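Local coordinates for protein truncated hemoglobin from geobacillus stearothermophilus (Geobacillus stearothermophilus, PDB 2BKM) that binds heme and molecular oxygen as a bacterial truncated globin and probably serves in oxygen transport or storage, at residues 51-54 and 58-61; 11-16 and 47-52; 60-65 and 72-77. All coordinates share one frame; numbering follows the deposited sequence. Where two conformers were deposited one is given.

Contact 1: residues 51-54 and 58-61. With HEM (protoporphyrin IX containing Fe), chain D.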
loop_
_atom_site.group_PDB
_atom_site.type_symbol
_atom_site.label_atom_id
_atom_site.label_comp_id
_atom_site.label_asym_id
_atom_site.label_seq_id
_atom_site.Cartn_x
_atom_site.Cartn_y
_atom_site.Cartn_z
ATOM N N PHE A 51 -4.216 -4.465 -6.516
ATOM C CA PHE A 51 -2.921 -4.967 -6.163
ATOM C C PHE A 51 -2.903 -5.636 -4.791
ATOM O O PHE A 51 -2.382 -6.716 -4.652
ATOM C CB PHE A 51 -1.859 -3.868 -6.208
ATOM C CG PHE A 51 -0.534 -4.382 -5.818
ATOM C CD1 PHE A 51 0.170 -5.175 -6.705
ATOM C CD2 PHE A 51 -0.028 -4.194 -4.510
ATOM C CE1 PHE A 51 1.405 -5.761 -6.313
ATOM C CE2 PHE A 51 1.169 -4.750 -4.113
ATOM C CZ PHE A 51 1.903 -5.549 -4.990
ATOM N N LEU A 52 -3.465 -4.955 -3.800
ATOM C CA LEU A 52 -3.384 -5.480 -2.452
ATOM C C LEU A 52 -4.179 -6.783 -2.352
ATOM O O LEU A 52 -3.765 -7.710 -1.672
ATOM C CB LEU A 52 -3.909 -4.464 -1.450
ATOM C CG LEU A 52 -2.987 -3.246 -1.251
ATOM C CD1 LEU A 52 -3.670 -2.301 -0.322
ATOM C CD2 LEU A 52 -1.627 -3.691 -0.718
ATOM N N THR A 53 -5.268 -6.875 -3.117
ATOM C CA THR A 53 -6.032 -8.121 -3.156
ATOM C C THR A 53 -5.130 -9.270 -3.590
ATOM O O THR A 53 -5.040 -10.297 -2.935
ATOM C CB THR A 53 -7.230 -7.937 -4.127
ATOM O OG1 THR A 53 -8.118 -6.967 -3.557
ATOM C CG2 THR A 53 -7.934 -9.290 -4.328
ATOM N N GLN A 54 -4.431 -9.066 -4.693
ATOM C CA GLN A 54 -3.543 -10.077 -5.213
ATOM C C GLN A 54 -2.357 -10.319 -4.295
ATOM O O GLN A 54 -1.982 -11.441 -4.054
ATOM C CB GLN A 54 -3.145 -9.596 -6.609
ATOM C CG GLN A 54 -2.083 -10.326 -7.338
ATOM C CD GLN A 54 -1.936 -9.738 -8.716
ATOM O OE1 GLN A 54 -2.913 -9.316 -9.332
ATOM N NE2 GLN A 54 -0.710 -9.702 -9.210
ATOM N N GLY A 58 -5.424 -13.004 -2.497
ATOM C CA GLY A 58 -6.756 -13.022 -3.083
ATOM C C GLY A 58 -6.637 -13.186 -4.589
ATOM O O GLY A 58 -5.542 -13.439 -5.129
ATOM N N PRO A 59 -7.772 -13.027 -5.296
ATOM C CA PRO A 59 -7.705 -13.182 -6.753
ATOM C C PRO A 59 -6.700 -12.231 -7.433
ATOM O O PRO A 59 -6.476 -11.123 -6.929
ATOM C CB PRO A 59 -9.128 -12.832 -7.195
ATOM C CG PRO A 59 -10.006 -13.109 -5.978
ATOM C CD PRO A 59 -9.118 -12.684 -4.819
ATOM N N PRO A 60 -6.093 -12.653 -8.557
ATOM C CA PRO A 60 -5.025 -11.861 -9.194
ATOM C C PRO A 60 -5.595 -10.707 -10.005
ATOM O O PRO A 60 -5.394 -10.593 -11.222
ATOM C CB PRO A 60 -4.308 -12.887 -10.077
ATOM C CG PRO A 60 -5.450 -13.863 -10.428
ATOM C CD PRO A 60 -6.326 -13.948 -9.251
ATOM N N LEU A 61 -6.273 -9.796 -9.318
ATOM C CA LEU A 61 -7.016 -8.735 -9.970
ATOM C C LEU A 61 -6.150 -7.725 -10.680
ATOM O O LEU A 61 -6.535 -7.136 -11.698
ATOM C CB LEU A 61 -7.851 -8.008 -8.938
ATOM C CG LEU A 61 -8.904 -8.842 -8.214
ATOM C CD1 LEU A 61 -9.734 -7.918 -7.339
ATOM C CD2 LEU A 61 -9.788 -9.587 -9.203
HETATM C CHA HEM D . 1.845 3.579 -7.931
HETATM C CHB HEM D . 4.297 6.236 -4.753
HETATM C CHC HEM D . 5.072 2.219 -2.153
HETATM C CHD HEM D . 1.789 -0.096 -4.781
HETATM C C1A HEM D . 2.413 4.618 -7.250
HETATM C C2A HEM D . 2.406 5.983 -7.732
HETATM C C3A HEM D . 3.085 6.714 -6.851
HETATM C C4A HEM D . 3.540 5.838 -5.803
HETATM C CMA HEM D . 3.332 8.233 -6.927
HETATM C CAA HEM D . 1.708 6.475 -9.012
HETATM C CBA HEM D . 0.206 6.436 -8.805
HETATM C CGA HEM D . -0.586 6.557 -10.092
HETATM O O1A HEM D . -0.010 6.809 -11.201
HETATM O O2A HEM D . -1.828 6.365 -10.037
HETATM C C1B HEM D . 4.752 5.360 -3.810
HETATM C C2B HEM D . 5.665 5.695 -2.736
HETATM C C3B HEM D . 5.894 4.581 -2.050
HETATM C C4B HEM D . 5.142 3.487 -2.618
HETATM C CMB HEM D . 6.234 7.096 -2.427
HETATM C CAB HEM D . 6.790 4.477 -0.827
HETATM C CBB HEM D . 7.487 3.372 -0.534
HETATM C C1C HEM D . 4.181 1.258 -2.580
HETATM C C2C HEM D . 3.890 0.017 -1.903
HETATM C C3C HEM D . 2.979 -0.595 -2.672
HETATM C C4C HEM D . 2.678 0.237 -3.809
HETATM C CMC HEM D . 4.512 -0.487 -0.567
HETATM C CAC HEM D . 2.253 -1.930 -2.441
HETATM C CBC HEM D . 2.530 -2.800 -1.481
HETATM C C1D HEM D . 1.543 0.668 -5.878
HETATM C C2D HEM D . 0.730 0.230 -6.985
HETATM C C3D HEM D . 0.766 1.357 -7.953
HETATM C C4D HEM D . 1.625 2.356 -7.367
HETATM C CMD HEM D . -0.035 -1.096 -7.104
HETATM C CAD HEM D . 0.061 1.414 -9.294
HETATM C CBD HEM D . 1.049 1.021 -10.401
HETATM C CGD HEM D . 0.331 1.245 -11.711
HETATM O O1D HEM D . 0.249 2.419 -12.201
HETATM O O2D HEM D . -0.221 0.230 -12.216
HETATM N NA HEM D . 3.122 4.575 -6.068
HETATM N NB HEM D . 4.473 4.014 -3.695
HETATM N NC HEM D . 3.415 1.373 -3.715
HETATM N ND HEM D . 2.045 1.928 -6.140
HETATM FE FE HEM D . 3.277 2.962 -4.917
HETATM O O HOH W 1 -2.754 -13.650 -5.418
#
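Pro60 lies over one face of the Gln54 carboxamide, at its oxygen end, OE1 being 3.1 Å from Pro60 C. The amide is turned by bonds beyond this pair, for NE2 is hydrogen-bonded to Thr63 OG1 and OE1 takes a weak bond from Tyr62 N. The other flat group, the ring of Phe51, turns to the heme instead. It meets the vinyl group obliquely, CE2 lying 3.5 Å from HEM CAC, while CB of Phe51 packs at 3.4 Å on the methyl carbon HEM CMD; the ring of Tyr55 also meets it, inclined at about 40°. A large apolar ring suits this wall of the heme pocket. Thr53 reaches the loop through its methyl. With CG2 anti to the backbone N, that carbon lies 3.6 Å from Pro59 CD and also touches Leu61 CD1, whereas OG1 turns back to bond Lys49 O within the helix. A threonine can thus offer carbon to the loop and keep its hydroxyl satisfied.

These residues form the exit from helix 42-55, which corresponds to the distal helix E of the two-over-two globin fold. The chain folds back on the last turns as it leaves: Gly58 N donates to Thr53 O at 2.8 Å, bent at the hydrogen (137°). Glycine is needed close to this bond, since a CB on residue 58 would run into the same Thr53 O. A water donates to both Gln54 O and Gly58 O, bridging two carbonyls that cannot bond each other. Beyond it Pro60 is the centre of an inverse gamma turn, closed by Leu61 N to Pro59 O at 2.7 Å. Its ring, which fixes phi, suits that turn and the N-cap position, directly before helix 61-66.

Contact 2: residues 11-16 and 47-52. With HEM (protoporphyrin IX containing Fe), chain D.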
loop_
_atom_site.group_PDB
_atom_site.type_symbol
_atom_site.label_atom_id
_atom_site.label_comp_id
_atom_site.label_asym_id
_atom_site.label_seq_id
_atom_site.Cartn_x
_atom_site.Cartn_y
_atom_site.Cartn_z
ATOM N N GLY A 11 -9.833 -10.157 6.594
ATOM C CA GLY A 11 -11.236 -9.865 6.277
ATOM C C GLY A 11 -11.547 -9.612 4.813
ATOM O O GLY A 11 -12.656 -9.148 4.467
ATOM N N GLY A 12 -10.592 -9.919 3.934
ATOM C CA GLY A 12 -10.824 -9.942 2.513
ATOM C C GLY A 12 -11.220 -8.618 1.899
ATOM O O GLY A 12 -10.751 -7.554 2.305
ATOM N N GLU A 13 -12.120 -8.702 0.911
ATOM C CA GLU A 13 -12.493 -7.583 0.078
ATOM C C GLU A 13 -12.879 -6.348 0.884
ATOM O O GLU A 13 -12.463 -5.222 0.562
ATOM C CB GLU A 13 -13.624 -8.011 -0.865
ATOM C CG GLU A 13 -13.839 -7.078 -2.027
ATOM C CD GLU A 13 -14.549 -5.804 -1.650
ATOM O OE1 GLU A 13 -14.340 -4.762 -2.321
ATOM O OE2 GLU A 13 -15.340 -5.839 -0.679
ATOM N N GLU A 14 -13.700 -6.558 1.897
ATOM C CA GLU A 14 -14.287 -5.441 2.602
ATOM C C GLU A 14 -13.204 -4.682 3.347
ATOM O O GLU A 14 -13.208 -3.462 3.411
ATOM C CB GLU A 14 -15.356 -5.917 3.584
ATOM C CG GLU A 14 -16.557 -6.518 2.886
ATOM C CD GLU A 14 -17.835 -6.327 3.646
ATOM O OE1 GLU A 14 -18.685 -7.241 3.566
ATOM O OE2 GLU A 14 -18.004 -5.269 4.299
ATOM N N THR A 15 -12.269 -5.419 3.911
ATOM C CA THR A 15 -11.170 -4.751 4.608
ATOM C C THR A 15 -10.286 -4.001 3.608
ATOM O O THR A 15 -9.887 -2.860 3.838
ATOM C CB THR A 15 -10.339 -5.774 5.365
ATOM O OG1 THR A 15 -11.186 -6.372 6.340
ATOM C CG2 THR A 15 -9.191 -5.111 6.106
ATOM N N VAL A 16 -9.962 -4.647 2.502
ATOM C CA VAL A 16 -9.110 -3.977 1.533
ATOM C C VAL A 16 -9.752 -2.708 1.043
ATOM O O VAL A 16 -9.085 -1.693 0.929
ATOM C CB VAL A 16 -8.720 -4.902 0.364
ATOM C CG1 VAL A 16 -7.932 -4.153 -0.728
ATOM C CG2 VAL A 16 -7.925 -6.094 0.889
ATOM N N LYS A 47 -6.297 0.776 -8.596
ATOM C CA LYS A 47 -5.188 -0.125 -8.851
ATOM C C LYS A 47 -4.676 -0.725 -7.564
ATOM O O LYS A 47 -4.334 -1.874 -7.524
ATOM C CB LYS A 47 -4.044 0.632 -9.503
ATOM C CG LYS A 47 -4.289 0.996 -10.961
ATOM C CD LYS A 47 -3.159 1.884 -11.467
ATOM C CE LYS A 47 -3.278 2.104 -12.962
ATOM N NZ LYS A 47 -2.158 2.981 -13.422
ATOM N N GLN A 48 -4.617 0.083 -6.506
ATOM C CA GLN A 48 -4.123 -0.426 -5.241
ATOM C C GLN A 48 -5.067 -1.447 -4.629
ATOM O O GLN A 48 -4.626 -2.406 -4.016
ATOM C CB GLN A 48 -3.955 0.735 -4.271
ATOM C CG GLN A 48 -3.220 0.380 -2.976
ATOM C CD GLN A 48 -1.753 0.055 -3.223
ATOM O OE1 GLN A 48 -0.891 0.943 -3.047
ATOM N NE2 GLN A 48 -1.455 -1.164 -3.655
ATOM N N LYS A 49 -6.364 -1.218 -4.764
ATOM C CA LYS A 49 -7.299 -2.235 -4.297
ATOM C C LYS A 49 -7.044 -3.560 -5.017
ATOM O O LYS A 49 -6.990 -4.629 -4.411
ATOM C CB LYS A 49 -8.726 -1.784 -4.509
ATOM C CG LYS A 49 -9.685 -2.842 -4.031
ATOM C CD LYS A 49 -11.098 -2.376 -3.830
ATOM C CE LYS A 49 -11.760 -3.151 -2.670
ATOM N NZ LYS A 49 -11.477 -4.638 -2.420
ATOM N N GLN A 50 -6.863 -3.481 -6.342
ATOM C CA GLN A 50 -6.557 -4.691 -7.110
ATOM C C GLN A 50 -5.235 -5.313 -6.689
ATOM O O GLN A 50 -5.132 -6.517 -6.467
ATOM C CB GLN A 50 -6.497 -4.370 -8.604
ATOM C CG GLN A 50 -7.831 -3.944 -9.148
ATOM C CD GLN A 50 -7.714 -3.518 -10.569
ATOM O OE1 GLN A 50 -6.803 -2.787 -10.934
ATOM N NE2 GLN A 50 -8.618 -3.994 -11.391
ATOM N N PHE A 51 -4.216 -4.465 -6.516
ATOM C CA PHE A 51 -2.921 -4.967 -6.163
ATOM C C PHE A 51 -2.903 -5.636 -4.791
ATOM O O PHE A 51 -2.382 -6.716 -4.652
ATOM C CB PHE A 51 -1.859 -3.868 -6.208
ATOM C CG PHE A 51 -0.534 -4.382 -5.818
ATOM C CD1 PHE A 51 0.170 -5.175 -6.705
ATOM C CD2 PHE A 51 -0.028 -4.194 -4.510
ATOM C CE1 PHE A 51 1.405 -5.761 -6.313
ATOM C CE2 PHE A 51 1.169 -4.750 -4.113
ATOM C CZ PHE A 51 1.903 -5.549 -4.990
ATOM N N LEU A 52 -3.465 -4.955 -3.800
ATOM C CA LEU A 52 -3.384 -5.480 -2.452
ATOM C C LEU A 52 -4.179 -6.783 -2.352
ATOM O O LEU A 52 -3.765 -7.710 -1.672
ATOM C CB LEU A 52 -3.909 -4.464 -1.450
ATOM C CG LEU A 52 -2.987 -3.246 -1.251
ATOM C CD1 LEU A 52 -3.670 -2.301 -0.322
ATOM C CD2 LEU A 52 -1.627 -3.691 -0.718
HETATM C CHA HEM D . 1.845 3.579 -7.931
HETATM C CHB HEM D . 4.297 6.236 -4.753
HETATM C CHC HEM D . 5.072 2.219 -2.153
HETATM C CHD HEM D . 1.789 -0.096 -4.781
HETATM C C1A HEM D . 2.413 4.618 -7.250
HETATM C C2A HEM D . 2.406 5.983 -7.732
HETATM C C3A HEM D . 3.085 6.714 -6.851
HETATM C C4A HEM D . 3.540 5.838 -5.803
HETATM C CMA HEM D . 3.332 8.233 -6.927
HETATM C CAA HEM D . 1.708 6.475 -9.012
HETATM C CBA HEM D . 0.206 6.436 -8.805
HETATM C CGA HEM D . -0.586 6.557 -10.092
HETATM O O1A HEM D . -0.010 6.809 -11.201
HETATM O O2A HEM D . -1.828 6.365 -10.037
HETATM C C1B HEM D . 4.752 5.360 -3.810
HETATM C C2B HEM D . 5.665 5.695 -2.736
HETATM C C3B HEM D . 5.894 4.581 -2.050
HETATM C C4B HEM D . 5.142 3.487 -2.618
HETATM C CMB HEM D . 6.234 7.096 -2.427
HETATM C CAB HEM D . 6.790 4.477 -0.827
HETATM C CBB HEM D . 7.487 3.372 -0.534
HETATM C C1C HEM D . 4.181 1.258 -2.580
HETATM C C2C HEM D . 3.890 0.017 -1.903
HETATM C C3C HEM D . 2.979 -0.595 -2.672
HETATM C C4C HEM D . 2.678 0.237 -3.809
HETATM C CMC HEM D . 4.512 -0.487 -0.567
HETATM C CAC HEM D . 2.253 -1.930 -2.441
HETATM C CBC HEM D . 2.530 -2.800 -1.481
HETATM C C1D HEM D . 1.543 0.668 -5.878
HETATM C C2D HEM D . 0.730 0.230 -6.985
HETATM C C3D HEM D . 0.766 1.357 -7.953
HETATM C C4D HEM D . 1.625 2.356 -7.367
HETATM C CMD HEM D . -0.035 -1.096 -7.104
HETATM C CAD HEM D . 0.061 1.414 -9.294
HETATM C CBD HEM D . 1.049 1.021 -10.401
HETATM C CGD HEM D . 0.331 1.245 -11.711
HETATM O O1D HEM D . 0.249 2.419 -12.201
HETATM O O2D HEM D . -0.221 0.230 -12.216
HETATM N NA HEM D . 3.122 4.575 -6.068
HETATM N NB HEM D . 4.473 4.014 -3.695
HETATM N NC HEM D . 3.415 1.373 -3.715
HETATM N ND HEM D . 2.045 1.928 -6.140
HETATM FE FE HEM D . 3.277 2.962 -4.917
#
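Glu13 meets Lys49 at the outer margin of this helix pair, where two of its oxygens share one ammonium group. Its side chain bends at chi2 (-76°), bringing OE1 to 2.9 Å from Lys49 NZ in a salt bridge. The nitrogen does not lie in the carboxylate plane but approaches from above it, 47° out. The same NZ donates to the backbone oxygen Glu13 O at 3.2 Å, so side chain and main chain of one residue hold it together. Glu13 was modelled in two conformers, and the carboxylate half of this grip may therefore be only partly populated.

One turn further on, buried Val16 takes up the apolar share. CG1, anti to the backbone N, points into helix 47-52, lying 3.8 Å from Lys49 O and 4.1 Å from Leu52 CB. Tyr7 and Leu56 also touch this valine, whose branched apolar side chain suits a buried place against Lys49 and Leu52; the aliphatic part of Lys49 passes it obliquely before ending at Glu13.

The short segments run at 139° to each other, with axes 10.4 Å apart at closest approach, and join the globin helices that correspond to B and E. The E segment looks two ways. On its far side Lys47 NZ donates to the heme propionate oxygen HEM O1D at 2.8 Å, and Gln48, part of the oxygen pocket, places OE1 3.4 Å from HEM CHD and makes a weak hydrogen bond to Tyr24 OH.

Lysine suits position 49 because its long chain, bent near its end, can cross Val16 and still carry its charge to Glu13. The chemistry thus divides: apolar packing joins the helices inside, while the opposite charges of Glu13 and Lys49 probably add a modest, solvent-weakened attraction outside.

Contact 3: residues 60-65 and 72-77. With HEM (protoporphyrin IX containing Fe), chain D.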
loop_
_atom_site.group_PDB
_atom_site.type_symbol
_atom_site.label_atom_id
_atom_site.label_comp_id
_atom_site.label_asym_id
_atom_site.label_seq_id
_atom_site.Cartn_x
_atom_site.Cartn_y
_atom_site.Cartn_z
ATOM N N PRO A 60 -6.093 -12.653 -8.557
ATOM C CA PRO A 60 -5.025 -11.861 -9.194
ATOM C C PRO A 60 -5.595 -10.707 -10.005
ATOM O O PRO A 60 -5.394 -10.593 -11.222
ATOM C CB PRO A 60 -4.308 -12.887 -10.077
ATOM C CG PRO A 60 -5.450 -13.863 -10.428
ATOM C CD PRO A 60 -6.326 -13.948 -9.251
ATOM N N LEU A 61 -6.273 -9.796 -9.318
ATOM C CA LEU A 61 -7.016 -8.735 -9.970
ATOM C C LEU A 61 -6.150 -7.725 -10.680
ATOM O O LEU A 61 -6.535 -7.136 -11.698
ATOM C CB LEU A 61 -7.851 -8.008 -8.938
ATOM C CG LEU A 61 -8.904 -8.842 -8.214
ATOM C CD1 LEU A 61 -9.734 -7.918 -7.339
ATOM C CD2 LEU A 61 -9.788 -9.587 -9.203
ATOM N N TYR A 62 -4.996 -7.451 -10.100
ATOM C CA TYR A 62 -4.144 -6.445 -10.655
ATOM C C TYR A 62 -3.524 -6.917 -11.970
ATOM O O TYR A 62 -3.582 -6.203 -12.966
ATOM C CB TYR A 62 -3.052 -6.049 -9.631
ATOM C CG TYR A 62 -2.114 -4.995 -10.185
ATOM C CD1 TYR A 62 -2.347 -3.635 -9.975
ATOM C CD2 TYR A 62 -1.025 -5.366 -10.998
ATOM C CE1 TYR A 62 -1.493 -2.669 -10.513
ATOM C CE2 TYR A 62 -0.171 -4.393 -11.538
ATOM C CZ TYR A 62 -0.403 -3.071 -11.289
ATOM O OH TYR A 62 0.434 -2.154 -11.862
ATOM N N THR A 63 -2.972 -8.124 -11.959
ATOM C CA THR A 63 -2.343 -8.651 -13.172
ATOM C C THR A 63 -3.362 -8.687 -14.308
ATOM O O THR A 63 -3.045 -8.312 -15.443
ATOM C CB THR A 63 -1.744 -9.995 -12.917
ATOM O OG1 THR A 63 -0.591 -9.818 -12.077
ATOM C CG2 THR A 63 -1.268 -10.628 -14.231
ATOM N N ALA A 64 -4.576 -9.096 -13.980
ATOM C CA ALA A 64 -5.633 -9.260 -14.992
ATOM C C ALA A 64 -5.843 -7.969 -15.748
ATOM O O ALA A 64 -6.058 -7.967 -16.951
ATOM C CB ALA A 64 -6.932 -9.718 -14.347
ATOM N N GLU A 65 -5.781 -6.845 -15.053
ATOM C CA GLU A 65 -6.022 -5.590 -15.721
ATOM C C GLU A 65 -4.774 -4.856 -16.164
ATOM O O GLU A 65 -4.823 -4.114 -17.153
ATOM C CB GLU A 65 -6.910 -4.691 -14.850
ATOM C CG GLU A 65 -7.369 -3.432 -15.558
ATOM C CD GLU A 65 -8.244 -2.541 -14.679
ATOM O OE1 GLU A 65 -8.995 -3.067 -13.835
ATOM O OE2 GLU A 65 -8.186 -1.308 -14.880
ATOM N N ARG A 72 8.744 -2.437 -8.297
ATOM C CA ARG A 72 9.927 -1.603 -8.161
ATOM C C ARG A 72 10.153 -0.817 -9.449
ATOM O O ARG A 72 10.437 0.394 -9.406
ATOM C CB ARG A 72 11.170 -2.393 -7.818
ATOM C CG ARG A 72 12.348 -1.427 -7.608
ATOM C CD ARG A 72 13.568 -2.104 -7.169
ATOM N NE ARG A 72 14.691 -1.208 -7.466
ATOM C CZ ARG A 72 15.098 -0.189 -6.706
ATOM N NH1 ARG A 72 16.134 0.557 -7.115
ATOM N NH2 ARG A 72 14.518 0.084 -5.531
ATOM N N ALA A 73 10.027 -1.495 -10.587
ATOM C CA ALA A 73 10.227 -0.823 -11.863
ATOM C C ALA A 73 9.249 0.305 -12.068
ATOM O O ALA A 73 9.617 1.363 -12.560
ATOM C CB ALA A 73 10.117 -1.822 -12.994
ATOM N N ARG A 74 7.984 0.094 -11.715
ATOM C CA ARG A 74 6.999 1.124 -11.892
ATOM C C ARG A 74 7.297 2.322 -11.015
ATOM O O ARG A 74 6.870 3.425 -11.334
ATOM C CB ARG A 74 5.618 0.564 -11.564
ATOM C CG ARG A 74 5.164 -0.537 -12.509
ATOM C CD ARG A 74 3.691 -0.858 -12.272
ATOM N NE ARG A 74 3.243 -2.054 -13.006
ATOM C CZ ARG A 74 2.578 -2.030 -14.160
ATOM N NH1 ARG A 74 2.260 -0.872 -14.739
ATOM N NH2 ARG A 74 2.204 -3.178 -14.708
ATOM N N HIS A 75 7.949 2.073 -9.885
ATOM C CA HIS A 75 8.239 3.139 -8.946
ATOM C C HIS A 75 9.510 3.884 -9.250
ATOM O O HIS A 75 9.752 4.918 -8.638
ATOM C CB HIS A 75 8.231 2.609 -7.516
ATOM C CG HIS A 75 6.844 2.376 -6.984
ATOM N ND1 HIS A 75 6.122 1.250 -7.305
ATOM C CD2 HIS A 75 6.070 3.100 -6.144
ATOM C CE1 HIS A 75 4.952 1.288 -6.683
ATOM N NE2 HIS A 75 4.882 2.411 -6.002
ATOM N N LEU A 76 10.290 3.374 -10.213
ATOM C CA LEU A 76 11.483 4.113 -10.641
ATOM C C LEU A 76 11.131 5.451 -11.281
ATOM O O LEU A 76 11.983 6.324 -11.402
ATOM C CB LEU A 76 12.299 3.277 -11.627
ATOM C CG LEU A 76 12.911 2.055 -10.967
ATOM C CD1 LEU A 76 13.510 1.095 -12.071
ATOM C CD2 LEU A 76 13.892 2.356 -9.884
ATOM N N ARG A 77 9.868 5.597 -11.677
ATOM C CA ARG A 77 9.351 6.821 -12.233
ATOM C C ARG A 77 9.281 7.972 -11.207
ATOM O O ARG A 77 8.989 9.119 -11.538
ATOM C CB ARG A 77 7.927 6.537 -12.694
ATOM C CG ARG A 77 7.414 7.590 -13.637
ATOM C CD ARG A 77 6.147 7.086 -14.332
ATOM N NE ARG A 77 6.356 5.774 -14.949
ATOM C CZ ARG A 77 5.436 5.114 -15.649
ATOM N NH1 ARG A 77 4.224 5.627 -15.821
ATOM N NH2 ARG A 77 5.738 3.926 -16.164
HETATM C CHA HEM D . 1.845 3.579 -7.931
HETATM C CHB HEM D . 4.297 6.236 -4.753
HETATM C CHC HEM D . 5.072 2.219 -2.153
HETATM C CHD HEM D . 1.789 -0.096 -4.781
HETATM C C1A HEM D . 2.413 4.618 -7.250
HETATM C C2A HEM D . 2.406 5.983 -7.732
HETATM C C3A HEM D . 3.085 6.714 -6.851
HETATM C C4A HEM D . 3.540 5.838 -5.803
HETATM C CMA HEM D . 3.332 8.233 -6.927
HETATM C CAA HEM D . 1.708 6.475 -9.012
HETATM C CBA HEM D . 0.206 6.436 -8.805
HETATM C CGA HEM D . -0.586 6.557 -10.092
HETATM O O1A HEM D . -0.010 6.809 -11.201
HETATM O O2A HEM D . -1.828 6.365 -10.037
HETATM C C1B HEM D . 4.752 5.360 -3.810
HETATM C C2B HEM D . 5.665 5.695 -2.736
HETATM C C3B HEM D . 5.894 4.581 -2.050
HETATM C C4B HEM D . 5.142 3.487 -2.618
HETATM C CMB HEM D . 6.234 7.096 -2.427
HETATM C CAB HEM D . 6.790 4.477 -0.827
HETATM C CBB HEM D . 7.487 3.372 -0.534
HETATM C C1C HEM D . 4.181 1.258 -2.580
HETATM C C2C HEM D . 3.890 0.017 -1.903
HETATM C C3C HEM D . 2.979 -0.595 -2.672
HETATM C C4C HEM D . 2.678 0.237 -3.809
HETATM C CMC HEM D . 4.512 -0.487 -0.567
HETATM C CAC HEM D . 2.253 -1.930 -2.441
HETATM C CBC HEM D . 2.530 -2.800 -1.481
HETATM C C1D HEM D . 1.543 0.668 -5.878
HETATM C C2D HEM D . 0.730 0.230 -6.985
HETATM C C3D HEM D . 0.766 1.357 -7.953
HETATM C C4D HEM D . 1.625 2.356 -7.367
HETATM C CMD HEM D . -0.035 -1.096 -7.104
HETATM C CAD HEM D . 0.061 1.414 -9.294
HETATM C CBD HEM D . 1.049 1.021 -10.401
HETATM C CGD HEM D . 0.331 1.245 -11.711
HETATM O O1D HEM D . 0.249 2.419 -12.201
HETATM O O2D HEM D . -0.221 0.230 -12.216
HETATM N NA HEM D . 3.122 4.575 -6.068
HETATM N NB HEM D . 4.473 4.014 -3.695
HETATM N NC HEM D . 3.415 1.373 -3.715
HETATM N ND HEM D . 2.045 1.928 -6.140
HETATM FE FE HEM D . 3.277 2.962 -4.917
#
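Tyr62 and Arg74 approach from opposite directions at the propionate edge of the heme in this truncated globin, with Arg74 on the proximal side. Tyr62 OH donates a very short hydrogen bond, 2.5 Å, to HEM O2D. The same hydroxyl lies 3.0 Å above one face of the Arg74 guanidinium, offset toward its rim, and the tyrosine ring and guanidinium planes stand 85° apart. OH and Arg74 NE are close, but the angle rules out a hydrogen bond. Tyrosine suits its place: with CG anti to the backbone N (179°), the rigid ring carries its hydroxyl from helix 61-66 to the propionate. Next to Arg74 is the proximal histidine, whose His75 NE2 coordinates the iron, HEM FE, at 2.0 Å.

In the next shell, Arg74 NE is hydrogen-bonded to Pro69 O and NH2 to His68 O, tying the arginine to the intervening loop, while Pro69 also touches the Tyr62 side chain. A methionine in place of Arg74 lacks the guanidinium and would probably leave those two carbonyls without these donors and the propionate without a nearby positive charge. Histidine suits position 75 because one imidazole nitrogen can bind iron while the other, ND1, is hydrogen-bonded to Leu71 O.

From the N terminus, the chain enters contact 2 at the start of helix 12-29 and closes the longest of the three loops, 30 mostly helical residues, when helix 42-55 comes back against it. Contact 1 begins where contact 2 ends, sharing Phe51 and Leu52, and closes the tight turn through 55-57. Contact 3 in turn starts on Pro60 and Leu61 of contact 1 and spans the loop to helix 71-75. None nests inside another; they follow in series, overlapping at their ends. Gln50 with Glu65 and Gln54 with Thr63 stitch helix 42-55 to helix 61-66. Together the three carry the chain from helix 12-29 past the distal helix to the proximal one, all bordering one heme.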